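Side-chain contacts in DNA polymerase III, beta subunit (Thermotoga maritima, PDB 1VPK), which probably tethers DNA polymerases and other proteins to DNA for processive replication, as a ring-shaped head-to-tail homodimeric sliding clamp encircling the duplex: residues K23-I28 / N239-V244; M13-T18 / F47-G52. All blocks are in the same frame, centred on the assembly; numbering follows the deposited sequence. Where two conformers were deposited one is given.

Contact 1 (K23-I28 / N239-V244); sequences KDKITI and NDVETV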
loop_
_atom_site.group_PDB
_atom_site.type_symbol
_atom_site.label_atom_id
_atom_site.label_comp_id
_atom_site.label_asym_id
_atom_site.label_seq_id
_atom_site.Cartn_x
_atom_site.Cartn_y
_atom_site.Cartn_z
ATOM N N LYS A 23 14.436 -20.211 -3.900
ATOM C CA LYS A 23 13.512 -19.160 -3.471
ATOM C C LYS A 23 12.727 -19.530 -2.194
ATOM O O LYS A 23 12.623 -18.744 -1.240
ATOM C CB LYS A 23 12.525 -18.894 -4.599
ATOM C CG LYS A 23 11.654 -17.656 -4.396
ATOM C CD LYS A 23 10.911 -17.282 -5.718
ATOM C CE LYS A 23 9.892 -18.338 -6.162
ATOM N NZ LYS A 23 9.083 -17.932 -7.390
ATOM N N ASP A 24 12.142 -20.725 -2.207
ATOM C CA ASP A 24 11.389 -21.275 -1.064
ATOM C C ASP A 24 12.244 -21.353 0.216
ATOM O O ASP A 24 11.824 -20.907 1.286
ATOM C CB ASP A 24 10.827 -22.653 -1.444
ATOM C CG ASP A 24 9.749 -22.572 -2.526
ATOM O OD1 ASP A 24 9.549 -21.475 -3.117
ATOM O OD2 ASP A 24 9.100 -23.616 -2.790
ATOM N N LYS A 25 13.457 -21.887 0.121
ATOM C CA LYS A 25 14.318 -22.007 1.322
ATOM C C LYS A 25 14.867 -20.679 1.867
ATOM O O LYS A 25 14.966 -20.487 3.091
ATOM C CB LYS A 25 15.450 -23.032 1.075
ATOM C CG LYS A 25 14.891 -24.433 0.769
ATOM C CD LYS A 25 14.338 -25.074 2.083
ATOM C CE LYS A 25 13.435 -26.287 1.887
ATOM N NZ LYS A 25 13.909 -27.430 1.108
ATOM N N ILE A 26 15.210 -19.757 0.966
ATOM C CA ILE A 26 15.587 -18.402 1.365
ATOM C C ILE A 26 14.424 -17.718 2.078
ATOM O O ILE A 26 14.607 -17.129 3.129
ATOM C CB ILE A 26 16.074 -17.587 0.140
ATOM C CG1 ILE A 26 17.437 -18.123 -0.336
ATOM C CG2 ILE A 26 16.069 -16.080 0.412
ATOM C CD1 ILE A 26 18.539 -17.831 0.544
ATOM N N THR A 27 13.237 -17.774 1.471
ATOM C CA THR A 27 12.038 -17.162 2.020
ATOM C C THR A 27 11.724 -17.706 3.394
ATOM O O THR A 27 11.411 -16.947 4.327
ATOM C CB THR A 27 10.830 -17.405 1.066
ATOM O OG1 THR A 27 11.122 -16.781 -0.182
ATOM C CG2 THR A 27 9.570 -16.793 1.576
ATOM N N ILE A 28 11.815 -19.018 3.528
ATOM C CA ILE A 28 11.515 -19.660 4.789
ATOM C C ILE A 28 12.421 -19.229 5.925
ATOM O O ILE A 28 11.954 -19.031 7.054
ATOM C CB ILE A 28 11.562 -21.189 4.659
ATOM C CG1 ILE A 28 10.331 -21.609 3.911
ATOM C CG2 ILE A 28 11.607 -21.878 6.068
ATOM C CD1 ILE A 28 10.335 -23.034 3.400
ATOM N N ASN A 239 10.154 -31.648 7.190
ATOM C CA ASN A 239 11.066 -32.524 6.461
ATOM C C ASN A 239 12.477 -31.922 6.291
ATOM O O ASN A 239 13.477 -32.567 6.633
ATOM C CB ASN A 239 10.426 -32.725 5.069
ATOM C CG ASN A 239 10.999 -33.868 4.299
ATOM O OD1 ASN A 239 11.153 -34.982 4.819
ATOM N ND2 ASN A 239 11.259 -33.627 3.008
ATOM N N ASP A 240 12.517 -30.666 5.837
ATOM C CA ASP A 240 13.720 -30.005 5.282
ATOM C C ASP A 240 14.200 -28.809 6.111
ATOM O O ASP A 240 15.261 -28.261 5.811
ATOM C CB ASP A 240 13.380 -29.392 3.920
ATOM C CG ASP A 240 13.278 -30.362 2.826
ATOM O OD1 ASP A 240 13.682 -31.542 2.969
ATOM O OD2 ASP A 240 12.765 -29.921 1.773
ATOM N N VAL A 241 13.411 -28.396 7.104
ATOM C CA VAL A 241 13.597 -27.146 7.826
ATOM C C VAL A 241 13.485 -27.356 9.329
ATOM O O VAL A 241 12.445 -27.775 9.849
ATOM C CB VAL A 241 12.616 -26.016 7.337
ATOM C CG1 VAL A 241 12.985 -24.660 7.964
ATOM C CG2 VAL A 241 12.691 -25.876 5.844
ATOM N N GLU A 242 14.585 -27.066 10.033
ATOM C CA GLU A 242 14.587 -27.037 11.500
ATOM C C GLU A 242 14.592 -25.611 11.980
ATOM O O GLU A 242 15.509 -24.827 11.670
ATOM C CB GLU A 242 15.804 -27.740 12.060
ATOM C CG GLU A 242 15.786 -29.239 11.830
ATOM C CD GLU A 242 14.834 -29.992 12.780
ATOM O OE1 GLU A 242 14.620 -29.548 13.949
ATOM O OE2 GLU A 242 14.320 -31.049 12.343
ATOM N N THR A 243 13.563 -25.271 12.755
ATOM C CA THR A 243 13.484 -23.981 13.400
ATOM C C THR A 243 13.530 -24.202 14.904
ATOM O O THR A 243 12.772 -25.002 15.411
ATOM C CB THR A 243 12.189 -23.248 12.988
ATOM O OG1 THR A 243 12.204 -23.035 11.565
ATOM C CG2 THR A 243 12.061 -21.914 13.673
ATOM N N VAL A 244 14.397 -23.460 15.601
ATOM C CA VAL A 244 14.555 -23.584 17.035
ATOM C C VAL A 244 14.479 -22.208 17.632
ATOM O O VAL A 244 15.054 -21.242 17.109
ATOM C CB VAL A 244 15.853 -24.330 17.469
ATOM C CG1 VAL A 244 17.126 -23.514 17.106
ATOM C CG2 VAL A 244 15.830 -24.610 18.951
#
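Lys25 and Val241 mark the closest backbone approach, their CA atoms 8.3 Å apart, so the helical segment 23-28 and the strand that begins at Val241 meet through side chains alone. Ile28 and Val241 both direct CB across the gap. With Ile28 CG2 set anti to the backbone N, this methyl lies 3.6 Å from Val241 CG1 and slightly farther from Val241 CG2, branched side chains meeting in a buried apolar patch. In the clamp fold, helices line the DNA-facing surface and sheets form the outside; here a helix of the N-terminal domain packs on a strand of the central domain, within a sheet that runs across both. Lys25 suits the border of this patch, having a long apolar stem and a charged end. Bent at chi2 (-74°) and chi4 (55°), it places CE 4.0 Å from Val241 CG2. In one of the two conformations of Asp240, Lys25 NZ lies 2.8 Å from Asp240 OD2, a salt bridge in which NZ stands above the carboxylate plane rather than in it. Lys25 NZ also pairs with Glu21 and donates to Thr68 O. A methionine here would probably leave Glu21, and Asp240 in that conformation, without their shared positive partner.

Contact 2 (M13-T18 / F47-G52); sequences MKVTVT and FEVKDG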
loop_
_atom_site.group_PDB
_atom_site.type_symbol
_atom_site.label_atom_id
_atom_site.label_comp_id
_atom_site.label_asym_id
_atom_site.label_seq_id
_atom_site.Cartn_x
_atom_site.Cartn_y
_atom_site.Cartn_z
ATOM N N MET A 13 33.275 -24.742 -5.119
ATOM C CA MET A 13 31.921 -24.992 -4.689
ATOM C C MET A 13 31.063 -24.719 -5.910
ATOM O O MET A 13 31.159 -23.657 -6.529
ATOM C CB MET A 13 31.482 -24.075 -3.573
ATOM C CG MET A 13 29.972 -24.260 -3.211
ATOM S SD MET A 13 29.021 -22.734 -2.909
ATOM C CE MET A 13 28.874 -21.955 -4.493
ATOM N N LYS A 14 30.228 -25.682 -6.258
ATOM C CA LYS A 14 29.263 -25.531 -7.329
ATOM C C LYS A 14 27.942 -26.166 -6.862
ATOM O O LYS A 14 27.950 -27.218 -6.262
ATOM C CB LYS A 14 29.770 -26.192 -8.626
ATOM C CG LYS A 14 31.084 -25.572 -9.209
ATOM C CD LYS A 14 31.651 -26.353 -10.446
ATOM C CE LYS A 14 32.810 -25.562 -11.148
ATOM N NZ LYS A 14 32.950 -25.710 -12.641
ATOM N N VAL A 15 26.834 -25.466 -7.081
ATOM C CA VAL A 15 25.520 -25.994 -6.815
ATOM C C VAL A 15 24.588 -25.730 -8.004
ATOM O O VAL A 15 24.505 -24.602 -8.505
ATOM C CB VAL A 15 24.923 -25.374 -5.521
ATOM C CG1 VAL A 15 23.529 -25.900 -5.247
ATOM C CG2 VAL A 15 25.843 -25.664 -4.335
ATOM N N THR A 16 23.895 -26.762 -8.442
ATOM C CA THR A 16 22.761 -26.607 -9.362
ATOM C C THR A 16 21.472 -26.929 -8.622
ATOM O O THR A 16 21.334 -27.999 -8.026
ATOM C CB THR A 16 22.915 -27.498 -10.608
ATOM O OG1 THR A 16 24.182 -27.197 -11.191
ATOM C CG2 THR A 16 21.820 -27.221 -11.621
ATOM N N VAL A 17 20.539 -25.974 -8.627
ATOM C CA VAL A 17 19.277 -26.109 -7.869
ATOM C C VAL A 17 18.125 -25.456 -8.671
ATOM O O VAL A 17 18.352 -24.516 -9.426
ATOM C CB VAL A 17 19.446 -25.430 -6.463
ATOM C CG1 VAL A 17 19.774 -23.996 -6.609
ATOM C CG2 VAL A 17 18.174 -25.657 -5.531
ATOM N N THR A 18 16.903 -25.927 -8.510
ATOM C CA THR A 18 15.795 -25.276 -9.169
ATOM C C THR A 18 15.614 -23.969 -8.472
ATOM O O THR A 18 15.889 -23.842 -7.272
ATOM C CB THR A 18 14.473 -26.048 -9.053
ATOM O OG1 THR A 18 14.091 -26.092 -7.677
ATOM C CG2 THR A 18 14.630 -27.465 -9.633
ATOM N N PHE A 47 25.351 -19.712 4.057
ATOM C CA PHE A 47 25.320 -20.757 3.031
ATOM C C PHE A 47 26.454 -21.702 3.404
ATOM O O PHE A 47 27.608 -21.286 3.544
ATOM C CB PHE A 47 25.581 -20.214 1.620
ATOM C CG PHE A 47 24.386 -19.561 0.951
ATOM C CD1 PHE A 47 23.420 -18.898 1.667
ATOM C CD2 PHE A 47 24.280 -19.591 -0.414
ATOM C CE1 PHE A 47 22.352 -18.290 1.062
ATOM C CE2 PHE A 47 23.164 -18.977 -1.076
ATOM C CZ PHE A 47 22.215 -18.337 -0.353
ATOM N N GLU A 48 26.125 -22.982 3.563
ATOM C CA GLU A 48 27.112 -23.982 3.856
ATOM C C GLU A 48 26.958 -25.192 2.938
ATOM O O GLU A 48 25.884 -25.767 2.848
ATOM C CB GLU A 48 26.966 -24.430 5.295
ATOM C CG GLU A 48 28.094 -25.292 5.725
ATOM C CD GLU A 48 28.141 -25.558 7.216
ATOM O OE1 GLU A 48 27.165 -25.222 7.944
ATOM O OE2 GLU A 48 29.184 -26.124 7.623
ATOM N N VAL A 49 28.042 -25.554 2.267
ATOM C CA VAL A 49 28.121 -26.733 1.430
ATOM C C VAL A 49 29.203 -27.641 2.015
ATOM O O VAL A 49 30.346 -27.212 2.180
ATOM C CB VAL A 49 28.411 -26.345 -0.043
ATOM C CG1 VAL A 49 28.674 -27.570 -0.906
ATOM C CG2 VAL A 49 27.251 -25.551 -0.586
ATOM N N LYS A 50 28.812 -28.869 2.366
ATOM C CA LYS A 50 29.722 -29.869 2.961
ATOM C C LYS A 50 29.213 -31.280 2.622
ATOM O O LYS A 50 28.050 -31.587 2.848
ATOM C CB LYS A 50 29.758 -29.710 4.498
ATOM C CG LYS A 50 30.628 -30.723 5.260
ATOM C CD LYS A 50 32.127 -30.568 4.913
ATOM N N ASP A 51 30.074 -32.118 2.069
ATOM C CA ASP A 51 29.737 -33.538 1.913
ATOM C C ASP A 51 28.396 -33.658 1.187
ATOM O O ASP A 51 27.503 -34.332 1.657
ATOM C CB ASP A 51 29.622 -34.224 3.287
ATOM C CG ASP A 51 30.928 -34.190 4.104
ATOM O OD1 ASP A 51 32.031 -34.224 3.501
ATOM O OD2 ASP A 51 30.809 -34.162 5.369
ATOM N N GLY A 52 28.230 -32.928 0.087
ATOM C CA GLY A 52 27.070 -33.121 -0.771
ATOM C C GLY A 52 25.742 -32.695 -0.170
ATOM O O GLY A 52 24.690 -33.096 -0.646
#
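Met13 and Val49 meet between the two facing sheets of the N-terminal clamp domain: strand 13-18 belongs to one, strand 44-50 to the other, and residues pointing inward from both fill the space between them. The CA atoms of Met13 and Val49 are 7.4 Å apart, a spacing bridged entirely by apolar packing. From CB, which points toward Val49, the Met13 chain continues to CG, held anti to the backbone N (chi1 174°). Met13 CG makes the closest approach, 4.0 Å from Val49 CG2 and nearly as close to Val49 CB. The chain then bends, with chi2 at -138°, well away from a staggered value, and Met13 SD lies 4.1 Å from Val49 CG2. CE turns farther from that methyl. Flexible and unbranched, methionine can thus cross Val49 at about a right angle, while its side chain also touches Leu101 and Leu103 of its own sheet and Ala78 and Phe80 of the sheet opposite. Valine suits the places of Val15 and Val49, since its branch at CB is readily accommodated in an extended strand and gives a short, stiff apolar surface. Phe54 touches both. The side chains of Val15 and Val49 run past each other in opposite directions, and Val15 CG2 lies 4.0 Å from Val49 CG2.

Overall arrangement
From the N terminus, strand 13-18 leads directly into helix 19-29, and the chain then returns as strand 44-50 to close contact 2, a short loop that holds the helix within it. Contact 1 starts from that helix and closes only after another 210 residues, when strand 241-246 arrives from the central domain. The segments therefore alternate along the chain, and the two contacts cross. Contact 2 joins the two sheets of the N-terminal domain; contact 1 ties its helix to the central domain's part of the sheet that also contains strand 44-50. Their centres are 16 Å apart, yet they touch where Ile26 CD1 packs 3.8 Å from Phe47 CZ.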